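Local coordinates for protein alginate lyase (Paenibacillus sp. FPU-7, PDB 6KFN) that cleaves alginate by a lyase reaction, probably in a groove along a right-handed parallel beta-helix, at residues A41-A47 / Y76-W82; L98-V104 / R122-N128; Q242-Q246 / D276-S280; V217-V223 / G249-T255. All coordinates share one frame; numbering follows the deposited sequence.

Contact 1: residues A41-A47 / Y76-W82; sequences AEASGTA and YVTGDYW
Ala41 presses its CB onto a face of the Trp82 indole, 3.5 Å from the centroid of the six-membered ring and only 8° off the ring normal. In the plane of that same indole, at its edge, NE1 donates to the Ala43 O at 2.7 Å, fixing one ring by face and edge. With the indole cut back to an alanine, the Ala43 carbonyl is likely to lose this donor and a gap to open beneath the Ala41 methyl. Tyr81 lies flat under the chain further on: the Ala47 N sits over the centre of its ring, the Thr46 C nearer the rim, and the Ala47 CB reaches CE1 at 3.5 Å. The Tyr81 CG stands anti to its own carbonyl carbon (chi1 -74°), which lays the ring along this backbone. Just ahead of the two aromatics in sequence, Asp80 N gives a straight bond to the Ser44 OG (3.0 Å, 173°), and Gly45 N donates back to the Asp80 O. Ala41 pairs in parallel with Val77, joining the end of strand 39-41 to strand 73-77. The loop then leads to strand 51-55, whose Ile51 packs on Trp82, while Tyr81 stacks on His103 of the next coil.

Contact 2: residues L98-V104 / R122-N128; sequences LDHANHV and RDGSSDN
The Arg122 guanidinium forms a two-pronged salt bridge with Asp99: NE meets OD1 at 2.8 Å and NH2 meets OD2 at 2.9 Å, both on syn sides of a carboxylate turned only 20° from the guanidinium plane. The bend at chi3 (69°) brings the guanidinium alongside Asp99, whose OD2 also binds the Tyr76 hydroxyl, while Tyr161 adds a cation-pi contact. Asp123 is the second residue of a type I' turn from Arg122 to Ser125 and sets its OD2 at the edge of the His100 ring, near CD2; its other oxygen is held by Asn162 N. Gly124 follows with a positive phi. The Ser125 OG is a relay, donating to the Arg122 O and accepting from the Ala101 N at 3.0 Å, almost straight (174°). Here the backbones run as neighbouring coils of a right-handed beta-helix, with Asp99 and Arg122 as a parallel bridge. The Ser126 N reaches the Asn102 OD1 from above its carbonyl plane, and the Ser126 O takes the His103 N. Asp127 lays its CB over a face of the His103 ring, 3.8 Å from the centroid, its carboxylate engaged by Arg167. Asn128 points its amide back across the contact: OD1 accepts from the Val104 N on a lone pair at 2.8 Å, and ND2 donates to the Ala101 O at 3.0 Å.

Contact 3: residues Q242-Q246 / D276-S280; sequences QVHVQ and DATAS. With NA (sodium ion), chain C.
Ala277 pushes its CB between two valines of the other segment, with the Val243 CG1 at 3.6 Å and the Val245 CG2 at 3.9 Å. The two valines project from the same side of their chain, with His244 turned away between them, and the dip above the His244 backbone takes the alanine methyl. In return, the Val245 CG2 noses against the start of the other segment, reaching the Ala277 N at 3.3 Å and the Asp276 C at 3.6 Å. Its position, anti to the carbonyl carbon while CG1 stands anti to N (chi1 -177°), gives that branch the touching role. Val243 CG2 brushes the Ala279 CB more loosely, at 4.4 Å. Val243, Ala277 and Ala279 are inward packing of a right-handed beta-helix, with Val245 and Asp276 at its margin, and Phe256 touches both Val243 and Ala279. On the far side of the chain from this packing, Gln242 extends its side chain to a sodium ion, bound by OE1 at 2.4 Å. Three waters, Tyr210 and Asp212 complete the ion's shell.

Contact 4: residues V217-V223 / G249-T255; sequences VKGNDAV and GWGQNAT
Trp250 carries the Asn220 amide over one face of its indole, toward the rim, with the Asn220 CG at 3.4 Å from CE3 and the two planes 28° apart; Trp158 meets the indole edge-to-face. The Asn220 amide is also gripped at both ends. In its own plane ND2 donates to the Gly249 O (2.9 Å, 170°), while OD1 takes the Gln252 N at 2.9 Å from above the carbonyl plane. Losing this amide to an alanine would probably leave the Gly249 carbonyl and the Gln252 N without these partners and bare part of the indole face. Such asparagine bonding in this loop joins successive coils of the right-handed beta-helix, and beyond it the parallel bridge of Val223 with Thr255 begins. Asp221 and Asn253 cross with carboxylate and amide planes 82° apart, and ND2 of Asn253 reaches OD1 of Asp221 at 2.9 Å from above the carboxylate. Between the two segments a water accepts from the Ala222 N and donates to the Gly219 O and the Gln252 O.

In the fold
All four contacts join coils of one right-handed beta-helix, in the order 1, 2, then 4 and 3 interleaved along the chain. Contacts 1 and 2 are neighbours, centres 9 Å apart, and reach the neighbouring strands 73-77 and 94-99 of the ten-stranded parallel sheet; Tyr81 N and Asn102 O bond between them. Contacts 3 and 4, with centres 6 Å apart, also touch, through Thr278 and Gln252, and their segments alternate in sequence. The two pairs are well separated: contacts 1 and 3 have centres about 33 Å apart, and contacts 2 and 4 about 19 Å. Contacts 1, 2 and 4 repeat parallel, hydrogen-bonded joining of coils, whereas contact 3 adds apolar packing, with bound sodium beside the later pair.

Contact 1: residues A41-A47 / Y76-W82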
loop_
_atom_site.group_PDB
_atom_site.type_symbol
_atom_site.label_atom_id
_atom_site.label_comp_id
_atom_site.label_asym_id
_atom_site.label_seq_id
_atom_site.Cartn_x
_atom_site.Cartn_y
_atom_site.Cartn_z
ATOM N N ALA A 41 8.932 1.107 -15.271
ATOM C CA ALA A 41 10.128 0.435 -14.776
ATOM C C ALA A 41 9.995 -1.058 -15.130
ATOM O O ALA A 41 9.348 -1.808 -14.411
ATOM C CB ALA A 41 10.271 0.667 -13.277
ATOM N N GLU A 42 10.554 -1.434 -16.290
ATOM C CA GLU A 42 10.313 -2.741 -16.911
ATOM C C GLU A 42 11.465 -3.731 -16.737
ATOM O O GLU A 42 11.231 -4.935 -16.661
ATOM C CB GLU A 42 10.021 -2.599 -18.413
ATOM C CG GLU A 42 8.773 -1.833 -18.740
ATOM C CD GLU A 42 8.443 -1.675 -20.217
ATOM O OE1 GLU A 42 9.316 -1.888 -21.080
ATOM O OE2 GLU A 42 7.305 -1.317 -20.518
ATOM N N ALA A 43 12.693 -3.273 -16.747
ATOM C CA ALA A 43 13.869 -4.116 -16.639
ATOM C C ALA A 43 13.930 -4.724 -15.236
ATOM O O ALA A 43 13.215 -4.307 -14.337
ATOM C CB ALA A 43 15.124 -3.274 -16.913
ATOM N N SER A 44 14.788 -5.712 -15.059
ATOM C CA SER A 44 15.021 -6.309 -13.762
ATOM C C SER A 44 16.462 -6.150 -13.325
ATOM O O SER A 44 17.406 -6.381 -14.098
ATOM C CB SER A 44 14.688 -7.804 -13.748
ATOM O OG SER A 44 13.292 -7.999 -13.866
ATOM N N GLY A 45 16.634 -5.789 -12.072
ATOM C CA GLY A 45 17.902 -5.893 -11.391
ATOM C C GLY A 45 18.057 -7.279 -10.745
ATOM O O GLY A 45 17.306 -8.209 -11.027
ATOM N N THR A 46 19.022 -7.364 -9.856
ATOM C CA THR A 46 19.252 -8.509 -8.977
ATOM C C THR A 46 19.472 -7.982 -7.573
ATOM O O THR A 46 19.661 -6.786 -7.363
ATOM C CB THR A 46 20.469 -9.342 -9.423
ATOM O OG1 THR A 46 21.607 -8.552 -9.130
ATOM C CG2 THR A 46 20.397 -9.744 -10.884
ATOM N N ALA A 47 19.566 -8.881 -6.596
ATOM C CA ALA A 47 19.883 -8.432 -5.241
ATOM C C ALA A 47 21.219 -7.721 -5.189
ATOM O O ALA A 47 21.403 -6.752 -4.447
ATOM C CB ALA A 47 19.839 -9.603 -4.260
ATOM N N TYR A 76 4.753 2.582 -12.976
ATOM C CA TYR A 76 4.284 1.215 -13.230
ATOM C C TYR A 76 5.520 0.326 -13.239
ATOM O O TYR A 76 6.370 0.472 -14.124
ATOM C CB TYR A 76 3.556 1.148 -14.570
ATOM C CG TYR A 76 2.985 -0.190 -14.951
ATOM C CD1 TYR A 76 2.492 -1.080 -14.026
ATOM C CD2 TYR A 76 2.920 -0.578 -16.276
ATOM C CE1 TYR A 76 1.901 -2.286 -14.409
ATOM C CE2 TYR A 76 2.338 -1.766 -16.669
ATOM C CZ TYR A 76 1.842 -2.624 -15.736
ATOM O OH TYR A 76 1.281 -3.793 -16.160
ATOM N N VAL A 77 5.629 -0.587 -12.273
ATOM C CA VAL A 77 6.802 -1.434 -12.097
ATOM C C VAL A 77 6.415 -2.849 -12.502
ATOM O O VAL A 77 5.509 -3.437 -11.916
ATOM C CB VAL A 77 7.302 -1.404 -10.643
ATOM C CG1 VAL A 77 8.606 -2.207 -10.543
ATOM C CG2 VAL A 77 7.495 0.019 -10.136
ATOM N N THR A 78 7.143 -3.406 -13.485
ATOM C CA THR A 78 6.920 -4.742 -13.997
ATOM C C THR A 78 8.163 -5.600 -13.963
ATOM O O THR A 78 8.105 -6.744 -14.413
ATOM C CB THR A 78 6.309 -4.733 -15.404
ATOM O OG1 THR A 78 7.142 -3.951 -16.252
ATOM C CG2 THR A 78 4.906 -4.168 -15.402
ATOM N N GLY A 79 9.265 -5.091 -13.438
ATOM C CA GLY A 79 10.488 -5.853 -13.266
ATOM C C GLY A 79 10.813 -6.001 -11.782
ATOM O O GLY A 79 10.170 -5.449 -10.900
ATOM N N ASP A 80 11.875 -6.775 -11.547
ATOM C CA ASP A 80 12.281 -7.126 -10.201
ATOM C C ASP A 80 13.463 -6.288 -9.723
ATOM O O ASP A 80 14.232 -5.747 -10.517
ATOM C CB ASP A 80 12.709 -8.610 -10.143
ATOM C CG ASP A 80 11.613 -9.581 -10.475
ATOM O OD1 ASP A 80 10.414 -9.241 -10.453
ATOM O OD2 ASP A 80 11.976 -10.754 -10.714
ATOM N N TYR A 81 13.629 -6.200 -8.399
ATOM C CA TYR A 81 14.838 -5.631 -7.807
ATOM C C TYR A 81 15.048 -4.169 -8.224
ATOM O O TYR A 81 16.150 -3.767 -8.606
ATOM C CB TYR A 81 16.072 -6.503 -8.077
ATOM C CG TYR A 81 16.095 -7.759 -7.250
ATOM C CD1 TYR A 81 16.439 -7.686 -5.883
ATOM C CD2 TYR A 81 15.814 -8.993 -7.778
ATOM C CE1 TYR A 81 16.484 -8.783 -5.078
ATOM C CE2 TYR A 81 15.848 -10.156 -6.922
ATOM C CZ TYR A 81 16.194 -9.989 -5.616
ATOM O OH TYR A 81 16.248 -11.114 -4.799
ATOM N N TRP A 82 13.991 -3.380 -8.045
ATOM C CA TRP A 82 14.069 -1.936 -8.059
ATOM C C TRP A 82 14.080 -1.404 -6.632
ATOM O O TRP A 82 13.303 -1.862 -5.798
ATOM C CB TRP A 82 12.858 -1.308 -8.793
ATOM C CG TRP A 82 12.881 -1.549 -10.267
ATOM C CD1 TRP A 82 12.613 -2.747 -10.890
ATOM C CD2 TRP A 82 13.275 -0.618 -11.288
ATOM N NE1 TRP A 82 12.780 -2.616 -12.239
ATOM C CE2 TRP A 82 13.216 -1.333 -12.515
ATOM C CE3 TRP A 82 13.639 0.735 -11.291
ATOM C CZ2 TRP A 82 13.498 -0.729 -13.720
ATOM C CZ3 TRP A 82 13.919 1.324 -12.506
ATOM C CH2 TRP A 82 13.858 0.589 -13.691
HETATM O O HOH W 1 8.708 -5.770 -17.622
#

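Contact 2: residues L98-V104 / R122-N128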
loop_
_atom_site.group_PDB
_atom_site.type_symbol
_atom_site.label_atom_id
_atom_site.label_comp_id
_atom_site.label_asym_id
_atom_site.label_seq_id
_atom_site.Cartn_x
_atom_site.Cartn_y
_atom_site.Cartn_z
ATOM N N LEU A 98 2.384 -2.272 -9.258
ATOM C CA LEU A 98 3.352 -3.344 -9.498
ATOM C C LEU A 98 2.613 -4.518 -10.108
ATOM O O LEU A 98 1.639 -4.985 -9.542
ATOM C CB LEU A 98 4.015 -3.765 -8.188
ATOM C CG LEU A 98 4.632 -2.503 -7.499
ATOM C CD1 LEU A 98 3.764 -1.839 -6.456
ATOM C CD2 LEU A 98 5.922 -3.034 -6.851
ATOM N N ASP A 99 3.061 -4.961 -11.284
ATOM C CA ASP A 99 2.560 -6.169 -11.936
ATOM C C ASP A 99 3.726 -7.142 -12.070
ATOM O O ASP A 99 4.745 -6.810 -12.681
ATOM C CB ASP A 99 1.944 -5.938 -13.301
ATOM C CG ASP A 99 0.472 -5.629 -13.303
ATOM O OD1 ASP A 99 -0.238 -6.061 -12.378
ATOM O OD2 ASP A 99 -0.004 -5.071 -14.335
ATOM N N HIS A 100 3.554 -8.346 -11.510
ATOM C CA HIS A 100 4.581 -9.388 -11.560
ATOM C C HIS A 100 5.970 -8.838 -11.266
ATOM O O HIS A 100 6.947 -9.195 -11.914
ATOM C CB HIS A 100 4.514 -10.247 -12.823
ATOM C CG HIS A 100 4.584 -9.498 -14.105
ATOM N ND1 HIS A 100 5.747 -8.954 -14.607
ATOM C CD2 HIS A 100 3.598 -9.203 -14.984
ATOM C CE1 HIS A 100 5.464 -8.361 -15.751
ATOM N NE2 HIS A 100 4.183 -8.498 -16.009
ATOM N N ALA A 101 6.041 -8.003 -10.237
ATOM C CA ALA A 101 7.274 -7.351 -9.804
ATOM C C ALA A 101 7.624 -7.864 -8.416
ATOM O O ALA A 101 6.757 -7.952 -7.553
ATOM C CB ALA A 101 7.090 -5.839 -9.786
ATOM N N ASN A 102 8.901 -8.177 -8.214
ATOM C CA ASN A 102 9.319 -8.885 -7.026
ATOM C C ASN A 102 10.586 -8.248 -6.455
ATOM O O ASN A 102 11.444 -7.763 -7.201
ATOM C CB ASN A 102 9.613 -10.361 -7.317
ATOM C CG ASN A 102 8.417 -11.047 -7.934
ATOM O OD1 ASN A 102 7.547 -11.514 -7.240
ATOM N ND2 ASN A 102 8.301 -10.991 -9.259
ATOM N N HIS A 103 10.722 -8.292 -5.132
ATOM C CA HIS A 103 11.904 -7.768 -4.463
ATOM C C HIS A 103 12.126 -6.284 -4.761
ATOM O O HIS A 103 13.259 -5.812 -4.818
ATOM C CB HIS A 103 13.172 -8.578 -4.762
ATOM C CG HIS A 103 13.059 -9.991 -4.317
ATOM N ND1 HIS A 103 13.196 -10.361 -3.007
ATOM C CD2 HIS A 103 12.831 -11.128 -5.011
ATOM C CE1 HIS A 103 13.059 -11.664 -2.905
ATOM N NE2 HIS A 103 12.833 -12.158 -4.100
ATOM N N VAL A 104 11.019 -5.540 -4.881
ATOM C CA VAL A 104 11.055 -4.087 -5.012
ATOM C C VAL A 104 11.026 -3.493 -3.615
ATOM O O VAL A 104 10.246 -3.913 -2.763
ATOM C CB VAL A 104 9.852 -3.616 -5.843
ATOM C CG1 VAL A 104 9.758 -2.102 -5.888
ATOM C CG2 VAL A 104 9.893 -4.198 -7.256
ATOM N N ARG A 122 0.143 -6.307 -7.625
ATOM C CA ARG A 122 -0.784 -7.061 -8.473
ATOM C C ARG A 122 -0.051 -8.129 -9.262
ATOM O O ARG A 122 1.167 -8.084 -9.492
ATOM C CB ARG A 122 -1.528 -6.068 -9.398
ATOM C CG ARG A 122 -2.786 -6.620 -10.048
ATOM C CD ARG A 122 -3.576 -5.577 -10.809
ATOM N NE ARG A 122 -2.852 -5.156 -12.005
ATOM C CZ ARG A 122 -3.298 -4.231 -12.842
ATOM N NH1 ARG A 122 -4.472 -3.652 -12.666
ATOM N NH2 ARG A 122 -2.557 -3.882 -13.891
ATOM N N ASP A 123 -0.838 -9.096 -9.744
ATOM C CA ASP A 123 -0.357 -10.071 -10.720
ATOM C C ASP A 123 0.910 -10.769 -10.231
ATOM O O ASP A 123 1.928 -10.832 -10.900
ATOM C CB ASP A 123 -0.174 -9.446 -12.104
ATOM C CG ASP A 123 -0.024 -10.449 -13.210
ATOM O OD1 ASP A 123 -0.497 -11.585 -13.065
ATOM O OD2 ASP A 123 0.537 -10.076 -14.265
ATOM N N GLY A 124 0.804 -11.334 -9.018
ATOM C CA GLY A 124 1.889 -12.154 -8.495
ATOM C C GLY A 124 3.031 -11.384 -7.856
ATOM O O GLY A 124 3.994 -12.016 -7.421
ATOM N N SER A 125 2.947 -10.069 -7.768
ATOM C CA SER A 125 4.040 -9.269 -7.209
ATOM C C SER A 125 4.274 -9.645 -5.762
ATOM O O SER A 125 3.382 -9.462 -4.927
ATOM C CB SER A 125 3.668 -7.779 -7.273
ATOM O OG SER A 125 3.643 -7.302 -8.600
ATOM N N SER A 126 5.480 -10.151 -5.459
ATOM C CA SER A 126 5.772 -10.771 -4.186
ATOM C C SER A 126 7.114 -10.313 -3.631
ATOM O O SER A 126 8.007 -9.858 -4.344
ATOM C CB SER A 126 5.762 -12.292 -4.337
ATOM O OG SER A 126 4.494 -12.782 -4.728
ATOM N N ASP A 127 7.259 -10.491 -2.310
ATOM C CA ASP A 127 8.533 -10.237 -1.651
ATOM C C ASP A 127 8.977 -8.786 -1.807
ATOM O O ASP A 127 10.169 -8.495 -1.881
ATOM C CB ASP A 127 9.641 -11.207 -2.094
ATOM C CG ASP A 127 9.215 -12.635 -1.871
ATOM O OD1 ASP A 127 9.071 -13.024 -0.679
ATOM O OD2 ASP A 127 8.998 -13.383 -2.866
ATOM N N ASN A 128 8.006 -7.871 -1.841
ATOM C CA ASN A 128 8.277 -6.441 -1.936
ATOM C C ASN A 128 8.121 -5.803 -0.561
ATOM O O ASN A 128 7.541 -6.391 0.349
ATOM C CB ASN A 128 7.318 -5.795 -2.915
ATOM C CG ASN A 128 7.358 -6.472 -4.276
ATOM O OD1 ASN A 128 8.379 -6.387 -4.965
ATOM N ND2 ASN A 128 6.275 -7.110 -4.684
HETATM O O HOH W 2 -0.106 -7.697 -15.841
HETATM O O HOH W 3 5.646 -12.085 -9.910
HETATM O O HOH W 4 9.247 -13.204 -5.481
HETATM O O HOH W 5 6.264 -14.037 -7.585
#

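Contact 3: residues Q242-Q246 / D276-S280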
loop_
_atom_site.group_PDB
_atom_site.type_symbol
_atom_site.label_atom_id
_atom_site.label_comp_id
_atom_site.label_asym_id
_atom_site.label_seq_id
_atom_site.Cartn_x
_atom_site.Cartn_y
_atom_site.Cartn_z
ATOM N N GLN A 242 -10.926 -5.690 10.080
ATOM C CA GLN A 242 -11.869 -6.735 9.725
ATOM C C GLN A 242 -11.151 -7.873 9.034
ATOM O O GLN A 242 -10.083 -7.684 8.442
ATOM C CB GLN A 242 -12.966 -6.195 8.797
ATOM C CG GLN A 242 -13.794 -5.102 9.453
ATOM C CD GLN A 242 -14.744 -4.407 8.523
ATOM O OE1 GLN A 242 -14.659 -4.521 7.296
ATOM N NE2 GLN A 242 -15.643 -3.629 9.086
ATOM N N VAL A 243 -11.769 -9.052 9.102
ATOM C CA VAL A 243 -11.335 -10.223 8.357
ATOM C C VAL A 243 -12.585 -10.785 7.673
ATOM O O VAL A 243 -13.627 -10.905 8.327
ATOM C CB VAL A 243 -10.665 -11.295 9.249
ATOM C CG1 VAL A 243 -9.909 -12.311 8.408
ATOM C CG2 VAL A 243 -9.732 -10.671 10.286
ATOM N N HIS A 244 -12.494 -11.090 6.385
ATOM C CA HIS A 244 -13.636 -11.613 5.617
ATOM C C HIS A 244 -13.198 -12.786 4.784
ATOM O O HIS A 244 -12.044 -12.853 4.347
ATOM C CB HIS A 244 -14.216 -10.540 4.672
ATOM C CG HIS A 244 -14.928 -9.415 5.334
ATOM N ND1 HIS A 244 -14.317 -8.226 5.688
ATOM C CD2 HIS A 244 -16.232 -9.276 5.657
ATOM C CE1 HIS A 244 -15.234 -7.410 6.209
ATOM N NE2 HIS A 244 -16.389 -8.029 6.200
ATOM N N VAL A 245 -14.174 -13.678 4.501
ATOM C CA VAL A 245 -13.990 -14.827 3.627
ATOM C C VAL A 245 -14.716 -14.580 2.306
ATOM O O VAL A 245 -15.945 -14.661 2.240
ATOM C CB VAL A 245 -14.516 -16.104 4.307
ATOM C CG1 VAL A 245 -14.240 -17.307 3.418
ATOM C CG2 VAL A 245 -13.873 -16.302 5.668
ATOM N N GLN A 246 -13.960 -14.313 1.249
ATOM C CA GLN A 246 -14.512 -14.146 -0.080
ATOM C C GLN A 246 -14.555 -15.427 -0.877
ATOM O O GLN A 246 -15.357 -15.545 -1.824
ATOM C CB GLN A 246 -13.683 -13.116 -0.851
ATOM C CG GLN A 246 -13.673 -11.753 -0.236
ATOM C CD GLN A 246 -15.043 -11.233 0.216
ATOM O OE1 GLN A 246 -15.402 -11.279 1.406
ATOM N NE2 GLN A 246 -15.817 -10.801 -0.754
ATOM N N ASP A 276 -16.758 -17.190 8.633
ATOM C CA ASP A 276 -15.792 -18.251 8.805
ATOM C C ASP A 276 -14.354 -17.739 8.923
ATOM O O ASP A 276 -13.431 -18.549 9.021
ATOM C CB ASP A 276 -15.888 -19.235 7.623
ATOM C CG ASP A 276 -17.150 -19.994 7.571
ATOM O OD1 ASP A 276 -17.692 -20.367 8.617
ATOM O OD2 ASP A 276 -17.625 -20.254 6.440
ATOM N N ALA A 277 -14.135 -16.428 8.920
ATOM C CA ALA A 277 -12.784 -15.906 8.978
ATOM C C ALA A 277 -12.134 -16.291 10.300
ATOM O O ALA A 277 -12.812 -16.378 11.319
ATOM C CB ALA A 277 -12.819 -14.391 8.852
ATOM N N THR A 278 -10.807 -16.493 10.302
ATOM C CA THR A 278 -10.125 -16.820 11.541
ATOM C C THR A 278 -8.964 -15.858 11.797
ATOM O O THR A 278 -8.240 -15.448 10.883
ATOM C CB THR A 278 -9.626 -18.276 11.586
ATOM O OG1 THR A 278 -8.731 -18.528 10.497
ATOM C CG2 THR A 278 -10.789 -19.256 11.584
ATOM N N ALA A 279 -8.790 -15.555 13.086
ATOM C CA ALA A 279 -7.733 -14.683 13.524
ATOM C C ALA A 279 -7.255 -15.095 14.890
ATOM O O ALA A 279 -7.959 -15.751 15.660
ATOM C CB ALA A 279 -8.233 -13.230 13.552
ATOM N N SER A 280 -6.067 -14.625 15.229
ATOM C CA SER A 280 -5.498 -14.687 16.565
ATOM C C SER A 280 -5.146 -13.268 16.975
ATOM O O SER A 280 -4.773 -12.451 16.136
ATOM C CB SER A 280 -4.249 -15.572 16.605
ATOM O OG SER A 280 -4.510 -16.895 16.146
HETATM NA NA NA C . -15.566 -3.304 5.463
HETATM O O HOH W 6 -13.470 -2.207 5.385
HETATM O O HOH W 7 -14.964 -4.777 3.705
HETATM O O HOH W 8 -17.668 -4.375 5.559
#

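Contact 4: residues V217-V223 / G249-T255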
loop_
_atom_site.group_PDB
_atom_site.type_symbol
_atom_site.label_atom_id
_atom_site.label_comp_id
_atom_site.label_asym_id
_atom_site.label_seq_id
_atom_site.Cartn_x
_atom_site.Cartn_y
_atom_site.Cartn_z
ATOM N N VAL A 217 -8.813 -7.715 5.908
ATOM C CA VAL A 217 -7.947 -8.865 5.638
ATOM C C VAL A 217 -8.790 -9.954 5.001
ATOM O O VAL A 217 -9.636 -10.557 5.668
ATOM C CB VAL A 217 -7.269 -9.408 6.890
ATOM C CG1 VAL A 217 -6.351 -10.559 6.510
ATOM C CG2 VAL A 217 -6.517 -8.317 7.633
ATOM N N LYS A 218 -8.575 -10.145 3.732
ATOM C CA LYS A 218 -9.208 -11.242 2.977
ATOM C C LYS A 218 -8.217 -12.340 2.524
ATOM O O LYS A 218 -8.520 -13.503 2.050
ATOM C CB LYS A 218 -9.998 -10.697 1.796
ATOM C CG LYS A 218 -11.316 -10.099 2.235
ATOM C CD LYS A 218 -11.846 -9.085 1.296
ATOM C CE LYS A 218 -10.991 -7.867 1.422
ATOM N NZ LYS A 218 -11.712 -6.609 1.110
ATOM N N GLY A 219 -6.880 -12.022 2.607
ATOM C CA GLY A 219 -5.830 -12.997 2.377
ATOM C C GLY A 219 -5.568 -13.832 3.616
ATOM O O GLY A 219 -6.243 -13.698 4.637
ATOM N N ASN A 220 -4.582 -14.717 3.474
ATOM C CA ASN A 220 -4.195 -15.645 4.523
ATOM C C ASN A 220 -2.844 -15.266 5.111
ATOM O O ASN A 220 -2.004 -14.619 4.469
ATOM C CB ASN A 220 -4.139 -17.080 4.030
ATOM C CG ASN A 220 -5.535 -17.649 3.817
ATOM O OD1 ASN A 220 -6.541 -16.967 4.031
ATOM N ND2 ASN A 220 -5.603 -18.892 3.398
ATOM N N ASP A 221 -2.634 -15.716 6.353
ATOM C CA ASP A 221 -1.342 -15.571 7.030
ATOM C C ASP A 221 -0.900 -14.120 7.169
ATOM O O ASP A 221 0.299 -13.840 7.229
ATOM C CB ASP A 221 -0.252 -16.444 6.393
ATOM C CG ASP A 221 -0.593 -17.923 6.369
ATOM O OD1 ASP A 221 -1.497 -18.348 7.129
ATOM O OD2 ASP A 221 0.066 -18.637 5.577
ATOM N N ALA A 222 -1.846 -13.204 7.231
ATOM C CA ALA A 222 -1.492 -11.804 7.411
ATOM C C ALA A 222 -1.024 -11.592 8.840
ATOM O O ALA A 222 -1.538 -12.190 9.780
ATOM C CB ALA A 222 -2.689 -10.914 7.109
ATOM N N VAL A 223 -0.024 -10.732 9.014
ATOM C CA VAL A 223 0.501 -10.364 10.318
ATOM C C VAL A 223 0.378 -8.858 10.444
ATOM O O VAL A 223 1.031 -8.127 9.710
ATOM C CB VAL A 223 1.950 -10.829 10.499
ATOM C CG1 VAL A 223 2.505 -10.351 11.829
ATOM C CG2 VAL A 223 2.031 -12.353 10.402
ATOM N N GLY A 249 -11.739 -20.936 2.698
ATOM C CA GLY A 249 -10.369 -21.174 3.069
ATOM C C GLY A 249 -9.464 -19.966 2.981
ATOM O O GLY A 249 -8.272 -20.094 3.261
ATOM N N TRP A 250 -10.020 -18.811 2.597
ATOM C CA TRP A 250 -9.317 -17.534 2.637
ATOM C C TRP A 250 -9.863 -16.715 3.805
ATOM O O TRP A 250 -10.809 -17.101 4.482
ATOM C CB TRP A 250 -9.400 -16.830 1.263
ATOM C CG TRP A 250 -8.645 -17.597 0.226
ATOM C CD1 TRP A 250 -9.142 -18.564 -0.621
ATOM C CD2 TRP A 250 -7.233 -17.565 -0.007
ATOM N NE1 TRP A 250 -8.130 -19.097 -1.382
ATOM C CE2 TRP A 250 -6.955 -18.509 -1.019
ATOM C CE3 TRP A 250 -6.172 -16.857 0.562
ATOM C CZ2 TRP A 250 -5.644 -18.759 -1.456
ATOM C CZ3 TRP A 250 -4.888 -17.089 0.120
ATOM C CH2 TRP A 250 -4.628 -18.047 -0.878
ATOM N N GLY A 251 -9.204 -15.592 4.100
ATOM C CA GLY A 251 -9.501 -14.873 5.340
ATOM C C GLY A 251 -9.167 -15.695 6.562
ATOM O O GLY A 251 -9.872 -15.636 7.576
ATOM N N GLN A 252 -8.070 -16.464 6.475
ATOM C CA GLN A 252 -7.679 -17.401 7.502
ATOM C C GLN A 252 -6.352 -17.021 8.127
ATOM O O GLN A 252 -5.421 -16.533 7.461
ATOM C CB GLN A 252 -7.604 -18.830 6.972
ATOM C CG GLN A 252 -8.911 -19.306 6.354
ATOM C CD GLN A 252 -10.049 -19.348 7.346
ATOM O OE1 GLN A 252 -9.954 -19.847 8.459
ATOM N NE2 GLN A 252 -11.185 -18.797 6.943
ATOM N N ASN A 253 -6.222 -17.348 9.413
ATOM C CA ASN A 253 -4.965 -17.213 10.122
ATOM C C ASN A 253 -4.411 -15.801 10.046
ATOM O O ASN A 253 -3.230 -15.600 9.808
ATOM C CB ASN A 253 -3.925 -18.243 9.657
ATOM C CG ASN A 253 -2.723 -18.294 10.567
ATOM O OD1 ASN A 253 -2.858 -18.240 11.812
ATOM N ND2 ASN A 253 -1.540 -18.422 9.994
ATOM N N ALA A 254 -5.261 -14.802 10.268
ATOM C CA ALA A 254 -4.801 -13.427 10.437
ATOM C C ALA A 254 -4.335 -13.232 11.881
ATOM O O ALA A 254 -5.004 -13.694 12.796
ATOM C CB ALA A 254 -5.931 -12.449 10.152
ATOM N N THR A 255 -3.204 -12.622 12.097
ATOM C CA THR A 255 -2.667 -12.401 13.429
ATOM C C THR A 255 -2.595 -10.905 13.706
ATOM O O THR A 255 -2.051 -10.167 12.904
ATOM C CB THR A 255 -1.278 -13.035 13.563
ATOM O OG1 THR A 255 -1.360 -14.423 13.316
ATOM C CG2 THR A 255 -0.659 -12.752 14.926
HETATM O O HOH W 9 -4.884 -13.625 7.164
HETATM O O HOH W 10 -0.834 -14.740 10.630
#